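Local coordinates for protein acyl-coenzyme A oxidase 3 (Yarrowia lipolytica, PDB 5YS9) that catalyses the FAD-dependent, oxygen-consuming oxidation of saturated acyl-CoA to trans-2-enoyl-CoA in peroxisomal fatty acid beta-oxidation, releasing hydrogen peroxide, at residues Leu122-His125 and Thr126-Met130; Gln274-Met278 and Lys279-Val283; Glu568-Asn571 and Ala572-Ala576; Asp613-Thr616 and Glu617-His621. All blocks are in the same frame, centred on the assembly; numbering follows the deposited sequence.

Interaction 1. Residues Leu122-His125 and Thr126-Met130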
loop_
_atom_site.group_PDB
_atom_site.type_symbol
_atom_site.label_atom_id
_atom_site.label_comp_id
_atom_site.label_asym_id
_atom_site.label_seq_id
_atom_site.Cartn_x
_atom_site.Cartn_y
_atom_site.Cartn_z
ATOM N N LEU A 122 -24.168 1.721 -7.550
ATOM C CA LEU A 122 -25.525 1.825 -7.032
ATOM C C LEU A 122 -25.608 2.820 -5.883
ATOM O O LEU A 122 -26.486 3.699 -5.856
ATOM C CB LEU A 122 -26.002 0.470 -6.534
ATOM C CG LEU A 122 -27.499 0.398 -6.318
ATOM C CD1 LEU A 122 -28.221 0.950 -7.540
ATOM C CD2 LEU A 122 -27.888 -1.044 -6.011
ATOM N N GLY A 123 -24.697 2.658 -4.945
ATOM C CA GLY A 123 -24.631 3.519 -3.755
ATOM C C GLY A 123 -24.805 5.027 -3.952
ATOM O O GLY A 123 -25.447 5.697 -3.125
ATOM N N VAL A 124 -24.263 5.568 -5.028
ATOM C CA VAL A 124 -24.368 6.998 -5.235
ATOM C C VAL A 124 -25.803 7.461 -5.382
ATOM O O VAL A 124 -26.143 8.521 -4.909
ATOM C CB VAL A 124 -23.524 7.516 -6.417
ATOM C CG1 VAL A 124 -22.063 7.224 -6.205
ATOM C CG2 VAL A 124 -24.010 6.964 -7.734
ATOM N N HIS A 125 -26.626 6.725 -6.109
ATOM C CA HIS A 125 -28.051 6.960 -6.061
ATOM C C HIS A 125 -28.710 6.485 -4.775
ATOM O O HIS A 125 -29.441 7.196 -4.118
ATOM C CB HIS A 125 -28.736 6.280 -7.243
ATOM C CG HIS A 125 -30.224 6.353 -7.187
ATOM N ND1 HIS A 125 -30.941 7.369 -7.765
ATOM C CD2 HIS A 125 -31.122 5.569 -6.557
ATOM C CE1 HIS A 125 -32.222 7.190 -7.521
ATOM N NE2 HIS A 125 -32.357 6.106 -6.788
ATOM N N THR A 126 -28.410 5.260 -4.420
ATOM C CA THR A 126 -29.126 4.575 -3.380
ATOM C C THR A 126 -28.929 5.218 -2.006
ATOM O O THR A 126 -29.859 5.324 -1.229
ATOM C CB THR A 126 -28.882 3.053 -3.487
ATOM O OG1 THR A 126 -30.114 2.405 -3.794
ATOM C CG2 THR A 126 -28.280 2.454 -2.255
ATOM N N GLY A 127 -27.708 5.643 -1.716
ATOM C CA GLY A 127 -27.461 6.315 -0.466
ATOM C C GLY A 127 -27.264 7.809 -0.521
ATOM O O GLY A 127 -27.907 8.539 0.213
ATOM N N LEU A 128 -26.348 8.271 -1.358
ATOM C CA LEU A 128 -26.054 9.693 -1.385
ATOM C C LEU A 128 -27.147 10.590 -1.935
ATOM O O LEU A 128 -27.562 11.512 -1.278
ATOM C CB LEU A 128 -24.768 9.944 -2.156
ATOM C CG LEU A 128 -23.514 9.206 -1.751
ATOM C CD1 LEU A 128 -22.446 9.428 -2.796
ATOM C CD2 LEU A 128 -23.057 9.725 -0.413
ATOM N N PHE A 129 -27.682 10.262 -3.097
ATOM C CA PHE A 129 -28.783 11.070 -3.677
ATOM C C PHE A 129 -30.090 10.899 -2.934
ATOM O O PHE A 129 -30.709 11.875 -2.592
ATOM C CB PHE A 129 -29.056 10.761 -5.147
ATOM C CG PHE A 129 -30.212 11.572 -5.731
ATOM C CD1 PHE A 129 -30.005 12.860 -6.200
ATOM C CD2 PHE A 129 -31.507 11.038 -5.795
ATOM C CE1 PHE A 129 -31.048 13.608 -6.746
ATOM C CE2 PHE A 129 -32.572 11.788 -6.321
ATOM C CZ PHE A 129 -32.333 13.078 -6.809
ATOM N N MET A 130 -30.512 9.653 -2.750
ATOM C CA MET A 130 -31.700 9.334 -1.949
ATOM C C MET A 130 -31.568 9.837 -0.498
ATOM O O MET A 130 -32.533 10.308 0.074
ATOM C CB MET A 130 -31.997 7.840 -1.945
ATOM C CG MET A 130 -32.587 7.294 -3.232
ATOM S SD MET A 130 -33.929 8.284 -3.916
ATOM C CE MET A 130 -35.233 7.867 -2.765
#
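The carbonyl oxygen of G123 is gripped by two backbone amides, those of G127 and L128, and marks the place where helix 116-136 changes its bonding pattern. G127 N donates at 2.7 Å from a position tilted from the carbonyl plane, whereas L128 N lies in that plane at 3.2 Å from G123 O. Before this point the bonding is alpha-helical, with T126 N to L122 O. Beyond it each amide reaches back five residues: F129 N meets V124 O at 2.9 Å and M130 N meets H125 O at 3.0 Å. The result is a pi-type turn within the helix, following the alpha-helical bond at T126.

The side chains follow the widened spacing. H125 and F129 hold their rings nearly parallel, at 20°, but slid so far apart that they barely overlap. M130 runs alongside H125, and its bends at chi2 (-46°) and chi3 (-74°) leave SD 4.5 Å from the centroid of the H125 imidazole, in an oblique approach. On another side of the helix V124 CG1 meets L128 CD1 at 4.1 Å, and the side chain of V124 also comes to about 4 Å from the bound FAD.

The H125 ring is fixed from outside by a hydrogen bond from G158 N to ND1, and it also meets the ring of Y157. The turn thus ties helix 116-136 of the N-terminal domain to the start of strand 158-161.

Interaction 2. Residues Gln274-Met278 and Lys279-Val283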
loop_
_atom_site.group_PDB
_atom_site.type_symbol
_atom_site.label_atom_id
_atom_site.label_comp_id
_atom_site.label_asym_id
_atom_site.label_seq_id
_atom_site.Cartn_x
_atom_site.Cartn_y
_atom_site.Cartn_z
ATOM N N GLN A 274 -38.218 25.516 -6.148
ATOM C CA GLN A 274 -38.688 24.339 -5.432
ATOM C C GLN A 274 -37.690 23.153 -5.501
ATOM O O GLN A 274 -37.883 22.123 -4.817
ATOM C CB GLN A 274 -40.062 23.915 -5.977
ATOM C CG GLN A 274 -41.210 24.874 -5.690
ATOM C CD GLN A 274 -41.368 26.044 -6.659
ATOM O OE1 GLN A 274 -40.554 26.277 -7.568
ATOM N NE2 GLN A 274 -42.431 26.807 -6.452
ATOM N N ASN A 275 -36.648 23.292 -6.330
ATOM C CA ASN A 275 -35.693 22.218 -6.510
ATOM C C ASN A 275 -34.672 22.235 -5.427
ATOM O O ASN A 275 -34.025 21.228 -5.212
ATOM C CB ASN A 275 -35.001 22.288 -7.869
ATOM C CG ASN A 275 -35.783 21.611 -8.976
ATOM O OD1 ASN A 275 -35.208 21.190 -9.968
ATOM N ND2 ASN A 275 -37.081 21.496 -8.819
ATOM N N MET A 276 -34.501 23.382 -4.778
ATOM C CA MET A 276 -33.707 23.472 -3.563
ATOM C C MET A 276 -34.383 22.662 -2.509
ATOM O O MET A 276 -35.578 22.818 -2.295
ATOM C CB MET A 276 -33.632 24.895 -3.060
ATOM C CG MET A 276 -32.901 25.030 -1.723
ATOM S SD MET A 276 -32.818 26.763 -1.202
ATOM C CE MET A 276 -32.222 26.543 0.485
ATOM N N LEU A 277 -33.618 21.832 -1.817
ATOM C CA LEU A 277 -34.189 21.001 -0.746
ATOM C C LEU A 277 -34.325 21.832 0.538
ATOM O O LEU A 277 -33.377 22.460 0.958
ATOM C CB LEU A 277 -33.338 19.748 -0.543
ATOM C CG LEU A 277 -33.288 18.792 -1.746
ATOM C CD1 LEU A 277 -32.266 17.718 -1.451
ATOM C CD2 LEU A 277 -34.634 18.174 -2.080
ATOM N N MET A 278 -35.508 21.862 1.144
ATOM C CA MET A 278 -35.801 22.916 2.143
ATOM C C MET A 278 -36.265 22.493 3.532
ATOM O O MET A 278 -36.819 23.309 4.251
ATOM C CB MET A 278 -36.782 23.959 1.570
ATOM C CG MET A 278 -36.184 24.915 0.536
ATOM S SD MET A 278 -37.435 26.134 0.053
ATOM C CE MET A 278 -36.947 26.687 -1.585
ATOM N N LYS A 279 -35.986 21.260 3.937
ATOM C CA LYS A 279 -36.259 20.814 5.319
ATOM C C LYS A 279 -35.627 21.736 6.381
ATOM O O LYS A 279 -36.277 22.087 7.356
ATOM C CB LYS A 279 -35.784 19.358 5.523
ATOM C CG LYS A 279 -36.013 18.780 6.921
ATOM C CD LYS A 279 -36.106 17.257 6.938
ATOM C CE LYS A 279 -35.902 16.722 8.351
ATOM N NZ LYS A 279 -36.773 15.552 8.680
ATOM N N TYR A 280 -34.366 22.112 6.170
ATOM C CA TYR A 280 -33.603 22.907 7.120
ATOM C C TYR A 280 -33.531 24.371 6.747
ATOM O O TYR A 280 -33.822 25.221 7.580
ATOM C CB TYR A 280 -32.210 22.330 7.309
ATOM C CG TYR A 280 -32.266 20.958 7.905
ATOM C CD1 TYR A 280 -32.845 20.757 9.158
ATOM C CD2 TYR A 280 -31.775 19.831 7.214
ATOM C CE1 TYR A 280 -32.929 19.498 9.719
ATOM C CE2 TYR A 280 -31.834 18.554 7.782
ATOM C CZ TYR A 280 -32.414 18.404 9.036
ATOM O OH TYR A 280 -32.522 17.185 9.634
ATOM N N ALA A 281 -33.142 24.672 5.517
ATOM C CA ALA A 281 -33.084 26.044 5.049
ATOM C C ALA A 281 -34.183 26.260 4.028
ATOM O O ALA A 281 -34.323 25.446 3.106
ATOM C CB ALA A 281 -31.724 26.320 4.440
ATOM N N LYS A 282 -34.939 27.364 4.170
ATOM C CA LYS A 282 -36.083 27.671 3.290
ATOM C C LYS A 282 -35.935 29.060 2.677
ATOM O O LYS A 282 -35.411 29.952 3.320
ATOM C CB LYS A 282 -37.423 27.594 4.045
ATOM C CG LYS A 282 -37.492 26.520 5.126
ATOM C CD LYS A 282 -38.768 26.643 5.930
ATOM C CE LYS A 282 -38.949 25.460 6.879
ATOM N NZ LYS A 282 -39.024 24.166 6.135
ATOM N N VAL A 283 -36.430 29.203 1.443
ATOM C CA VAL A 283 -36.402 30.419 0.653
ATOM C C VAL A 283 -37.832 30.580 0.107
ATOM O O VAL A 283 -38.363 29.669 -0.517
ATOM C CB VAL A 283 -35.386 30.358 -0.530
ATOM C CG1 VAL A 283 -35.417 31.629 -1.372
ATOM C CG2 VAL A 283 -33.975 30.141 -0.021
#
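M276 and V283 cross at about a right angle, with SD of the methionine 3.8 Å from CG2 of the valine, and this pair forms the apolar centre of a turn. The turn carries the chain from strand 262-272 of the mixed beta sheet into the short hairpin of strands 282-283 and 289-290. M276 is extended throughout, its CG anti to the backbone N (chi1 175°), which carries the methyl CE to within 4.0 Å of A281 CB. The same side chain rests on L217 and F229 of the neighbouring strands, so the turn is folded down on the sheet. L277 instead packs on I133 of helix 116-136 and on I228 and V230 of strand 222-232.

M278 makes the next layer. It too is stretched out beyond CG, and its CE lies 4.1 Å from V283 CB. On the way its sulfur accepts a weak but nearly straight hydrogen bond from V283 N, at 3.5 Å and 167°. Nearer the backbone, M278 CA makes a CH...O contact of 3.1 Å with A281 O.

Polar groups close the outside. Q141 grips the backbone from both ends of its amide, NE2 giving to M276 O and OE1 taking from M278 N. K282, straight as far as CE, bends only at chi4 (-60°), a turn that sets NZ 3.0 Å from M278 O, with the ammonium nitrogen tilted from the carbonyl plane.

Interaction 3. Residues Glu568-Asn571 and Ala572-Ala576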
loop_
_atom_site.group_PDB
_atom_site.type_symbol
_atom_site.label_atom_id
_atom_site.label_comp_id
_atom_site.label_asym_id
_atom_site.label_seq_id
_atom_site.Cartn_x
_atom_site.Cartn_y
_atom_site.Cartn_z
ATOM N N GLU A 568 -14.729 -4.974 26.529
ATOM C CA GLU A 568 -16.129 -4.697 26.916
ATOM C C GLU A 568 -17.105 -5.624 26.239
ATOM O O GLU A 568 -18.076 -6.053 26.852
ATOM C CB GLU A 568 -16.546 -3.222 26.648
ATOM C CG GLU A 568 -16.711 -2.342 27.901
ATOM C CD GLU A 568 -15.996 -0.974 27.843
ATOM O OE1 GLU A 568 -15.020 -0.800 28.624
ATOM O OE2 GLU A 568 -16.399 -0.071 27.046
ATOM N N ARG A 569 -16.871 -5.921 24.967
ATOM C CA ARG A 569 -17.799 -6.757 24.183
ATOM C C ARG A 569 -17.640 -8.227 24.558
ATOM O O ARG A 569 -18.610 -8.972 24.518
ATOM C CB ARG A 569 -17.604 -6.575 22.651
ATOM C CG ARG A 569 -17.957 -5.200 22.054
ATOM C CD ARG A 569 -19.437 -4.794 22.099
ATOM N NE ARG A 569 -20.359 -5.887 21.783
ATOM C CZ ARG A 569 -21.430 -6.247 22.501
ATOM N NH1 ARG A 569 -21.806 -5.595 23.600
ATOM N NH2 ARG A 569 -22.155 -7.278 22.090
ATOM N N ILE A 570 -16.422 -8.634 24.918
ATOM C CA ILE A 570 -16.153 -9.998 25.419
ATOM C C ILE A 570 -16.884 -10.217 26.745
ATOM O O ILE A 570 -17.621 -11.188 26.889
ATOM C CB ILE A 570 -14.631 -10.275 25.587
ATOM C CG1 ILE A 570 -13.933 -10.309 24.213
ATOM C CG2 ILE A 570 -14.406 -11.600 26.307
ATOM C CD1 ILE A 570 -12.412 -10.172 24.226
ATOM N N ASN A 571 -16.650 -9.311 27.697
ATOM C CA ASN A 571 -17.306 -9.346 28.988
ATOM C C ASN A 571 -18.814 -9.339 28.779
ATOM O O ASN A 571 -19.497 -10.157 29.340
ATOM C CB ASN A 571 -16.888 -8.160 29.858
ATOM C CG ASN A 571 -17.488 -8.227 31.268
ATOM O OD1 ASN A 571 -18.266 -7.343 31.693
ATOM N ND2 ASN A 571 -17.136 -9.288 32.010
ATOM N N ALA A 572 -19.327 -8.470 27.918
ATOM C CA ALA A 572 -20.779 -8.336 27.755
ATOM C C ALA A 572 -21.473 -9.476 27.023
ATOM O O ALA A 572 -22.588 -9.796 27.376
ATOM C CB ALA A 572 -21.119 -7.027 27.051
ATOM N N SER A 573 -20.860 -10.064 25.995
ATOM C CA SER A 573 -21.603 -10.945 25.060
ATOM C C SER A 573 -20.999 -12.309 24.696
ATOM O O SER A 573 -21.636 -13.083 24.004
ATOM C CB SER A 573 -21.859 -10.190 23.756
ATOM O OG SER A 573 -20.633 -9.985 23.082
ATOM N N ALA A 574 -19.799 -12.610 25.157
ATOM C CA ALA A 574 -19.131 -13.858 24.800
ATOM C C ALA A 574 -19.554 -15.066 25.669
ATOM O O ALA A 574 -19.363 -15.087 26.910
ATOM C CB ALA A 574 -17.624 -13.654 24.887
ATOM N N LYS A 575 -20.086 -16.094 25.008
ATOM C CA LYS A 575 -20.359 -17.378 25.661
ATOM C C LYS A 575 -19.085 -17.981 26.260
ATOM O O LYS A 575 -17.975 -17.715 25.790
ATOM C CB LYS A 575 -20.974 -18.363 24.675
ATOM C CG LYS A 575 -22.404 -18.069 24.346
ATOM C CD LYS A 575 -22.875 -19.039 23.301
ATOM C CE LYS A 575 -24.353 -18.818 23.061
ATOM N NZ LYS A 575 -24.910 -19.791 22.076
ATOM N N ALA A 576 -19.270 -18.816 27.274
ATOM C CA ALA A 576 -18.171 -19.297 28.092
ATOM C C ALA A 576 -17.164 -20.098 27.284
ATOM O O ALA A 576 -15.974 -19.996 27.590
ATOM C CB ALA A 576 -18.687 -20.132 29.283
#
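With chi1 at 68°, S573 sets OG between its own backbone N and carbonyl carbon, from where the hydroxyl turns back on the carbonyl of R569. R569 in turn is folded at chi2 (-66°) and chi3 (-41°), so that its guanidinium doubles back beside the serine. Here helix 547-573 runs out into loop; the serine turns to a backbone acceptor, and the arginine lies beside the serine.

R569 O accepts twice: S573 OG donates at 2.7 Å and S573 N at 2.9 Å, the two reaching it from opposite faces of the carbonyl plane. The guanidinium meets the serine and A572 obliquely. Its NH2 is 3.4 Å from S573 CB, while NH1 comes to 3.8 Å from A572 CB; NH2 and the serine OG are close, but poorly aligned for a hydrogen bond. The long arm of R569 also leans on M367 and I374 of helix 349-385.

Elsewhere on the turn I570 CG2 touches A574 CB at 4.1 Å, and A574 N still bonds to I570 O at 3.1 Å. Both side chains press on L582 of helix 579-596 and F44 of helix 38-46, and the next residue, K575, forms a salt bridge with E43.

A serine hydroxyl thus supplies a second donor to a carbonyl near the C-terminal end of the helix. The arginine charge alongside would probably polarise that hydroxyl and make it a somewhat stronger donor.

Interaction 4. Residues Asp613-Thr616 and Glu617-His621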
loop_
_atom_site.group_PDB
_atom_site.type_symbol
_atom_site.label_atom_id
_atom_site.label_comp_id
_atom_site.label_asym_id
_atom_site.label_seq_id
_atom_site.Cartn_x
_atom_site.Cartn_y
_atom_site.Cartn_z
ATOM N N ASP A 613 10.751 -5.737 27.778
ATOM C CA ASP A 613 11.209 -7.128 27.583
ATOM C C ASP A 613 10.086 -8.089 27.895
ATOM O O ASP A 613 9.833 -8.993 27.111
ATOM C CB ASP A 613 12.409 -7.505 28.465
ATOM C CG ASP A 613 13.666 -6.743 28.114
ATOM O OD1 ASP A 613 13.563 -5.642 27.532
ATOM O OD2 ASP A 613 14.769 -7.242 28.434
ATOM N N GLN A 614 9.404 -7.874 29.019
ATOM C CA GLN A 614 8.315 -8.766 29.451
ATOM C C GLN A 614 7.133 -8.743 28.471
ATOM O O GLN A 614 6.572 -9.788 28.153
ATOM C CB GLN A 614 7.826 -8.433 30.880
ATOM C CG GLN A 614 6.947 -9.516 31.515
ATOM C CD GLN A 614 7.698 -10.839 31.693
ATOM O OE1 GLN A 614 8.808 -10.863 32.248
ATOM N NE2 GLN A 614 7.124 -11.934 31.194
ATOM N N VAL A 615 6.780 -7.544 28.009
ATOM C CA VAL A 615 5.758 -7.334 26.991
ATOM C C VAL A 615 6.115 -8.124 25.740
ATOM O O VAL A 615 5.250 -8.850 25.230
ATOM C CB VAL A 615 5.575 -5.836 26.660
ATOM C CG1 VAL A 615 4.792 -5.633 25.371
ATOM C CG2 VAL A 615 4.862 -5.135 27.817
ATOM N N THR A 616 7.377 -8.022 25.280
ATOM C CA THR A 616 7.842 -8.832 24.136
ATOM C C THR A 616 7.568 -10.330 24.383
ATOM O O THR A 616 6.954 -11.007 23.550
ATOM C CB THR A 616 9.297 -8.501 23.708
ATOM O OG1 THR A 616 9.310 -7.195 23.154
ATOM C CG2 THR A 616 9.803 -9.429 22.638
ATOM N N GLU A 617 7.911 -10.816 25.565
ATOM C CA GLU A 617 7.730 -12.223 25.866
ATOM C C GLU A 617 6.247 -12.599 25.842
ATOM O O GLU A 617 5.878 -13.672 25.379
ATOM C CB GLU A 617 8.378 -12.559 27.198
ATOM C CG GLU A 617 8.443 -14.052 27.477
ATOM C CD GLU A 617 9.538 -14.415 28.467
ATOM O OE1 GLU A 617 10.687 -13.966 28.249
ATOM O OE2 GLU A 617 9.246 -15.140 29.449
ATOM N N LEU A 618 5.392 -11.695 26.306
ATOM C CA LEU A 618 3.956 -11.981 26.359
ATOM C C LEU A 618 3.322 -12.047 24.972
ATOM O O LEU A 618 2.587 -12.972 24.702
ATOM C CB LEU A 618 3.255 -10.979 27.264
ATOM C CG LEU A 618 3.547 -11.246 28.760
ATOM C CD1 LEU A 618 2.891 -10.192 29.637
ATOM C CD2 LEU A 618 3.109 -12.650 29.165
ATOM N N VAL A 619 3.700 -11.115 24.092
ATOM C CA VAL A 619 3.284 -11.108 22.693
ATOM C C VAL A 619 3.696 -12.441 21.997
ATOM O O VAL A 619 2.879 -13.052 21.333
ATOM C CB VAL A 619 3.880 -9.888 21.928
ATOM C CG1 VAL A 619 3.617 -9.994 20.434
ATOM C CG2 VAL A 619 3.311 -8.583 22.434
ATOM N N ASN A 620 4.950 -12.871 22.161
ATOM C CA ASN A 620 5.402 -14.211 21.704
ATOM C C ASN A 620 4.562 -15.332 22.241
ATOM O O ASN A 620 4.126 -16.215 21.466
ATOM C CB ASN A 620 6.842 -14.507 22.077
ATOM C CG ASN A 620 7.837 -13.622 21.350
ATOM O OD1 ASN A 620 7.488 -12.921 20.407
ATOM N ND2 ASN A 620 9.075 -13.615 21.821
ATOM N N HIS A 621 4.295 -15.280 23.543
ATOM C CA HIS A 621 3.441 -16.290 24.189
ATOM C C HIS A 621 2.031 -16.351 23.607
ATOM O O HIS A 621 1.548 -17.436 23.267
ATOM C CB HIS A 621 3.407 -16.098 25.709
ATOM C CG HIS A 621 2.391 -16.935 26.409
ATOM N ND1 HIS A 621 1.210 -16.412 26.905
ATOM C CD2 HIS A 621 2.380 -18.248 26.714
ATOM C CE1 HIS A 621 0.498 -17.378 27.457
ATOM N NE2 HIS A 621 1.186 -18.504 27.347
#
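D613, Q614, V615 and T616 each give their carbonyl to the amide four residues on, so that this stretch of helix 609-628 is regular alpha-helix. L618 N is 2.9 Å from Q614 O, and V619 N is 3.0 Å from V615 O. The bond of N620 N to T616 O is practically linear, with an N-H...O angle of 179°, and the preceding one, V619 N to V615 O, is nearly as straight at 171°. E617 N completes the set on D613 O.

Side chains of the second turn lean back over these carbonyls. L618 sets CG 3.4 Å from Q614 O, and V619 CG2, placed anti to the carbonyl carbon, lies 3.4 Å from V615 O. The valines themselves meet only loosely, V615 CG1 to V619 CG2 at 4.4 Å. N620 bends its amide back beside T616, bringing CG to 3.5 Å from T616 O and ND2 to 4.3 Å from T616 CG2.

The polar ends of this pair are held by other helices. T616 OG1 is hydrogen-bonded to E595 of helix 579-596, and N620 OD1 receives NH2 of R353 of helix 349-385. V619 packs against L588, L591 and R353. On the partner's side D613 forms a salt bridge with R603 of the second subunit, while T616 and N620 pack on Q549 and E545 of that subunit. The whole is an amphipathic helix of the C-terminal helical region, with valines turned to its own subunit and an acidic residue joined to the dimer partner.

In the fold
The four contacts follow one another along the chain without interleaving, and they divide into two neighbourhoods. Interactions 1 and 2 are closest, with centres 20 Å apart and nearest atoms about 6 Å apart; they do not touch, but helix 116-136, which contains the first, also meets L277 of the second, joining the N-terminal helices to the sheet. Interactions 3 and 4 lie 25 Å apart between centres, both within the C-terminal helical region of the oxidase, and both rest on helices 349-385 and 579-596. The extremes, interactions 2 and 4, are 60 Å apart on opposite sides of the chain's centre. Interaction 1 thus lies by the flavin and interaction 2 by the sheet, while in the other pair interaction 4 reaches the second subunit.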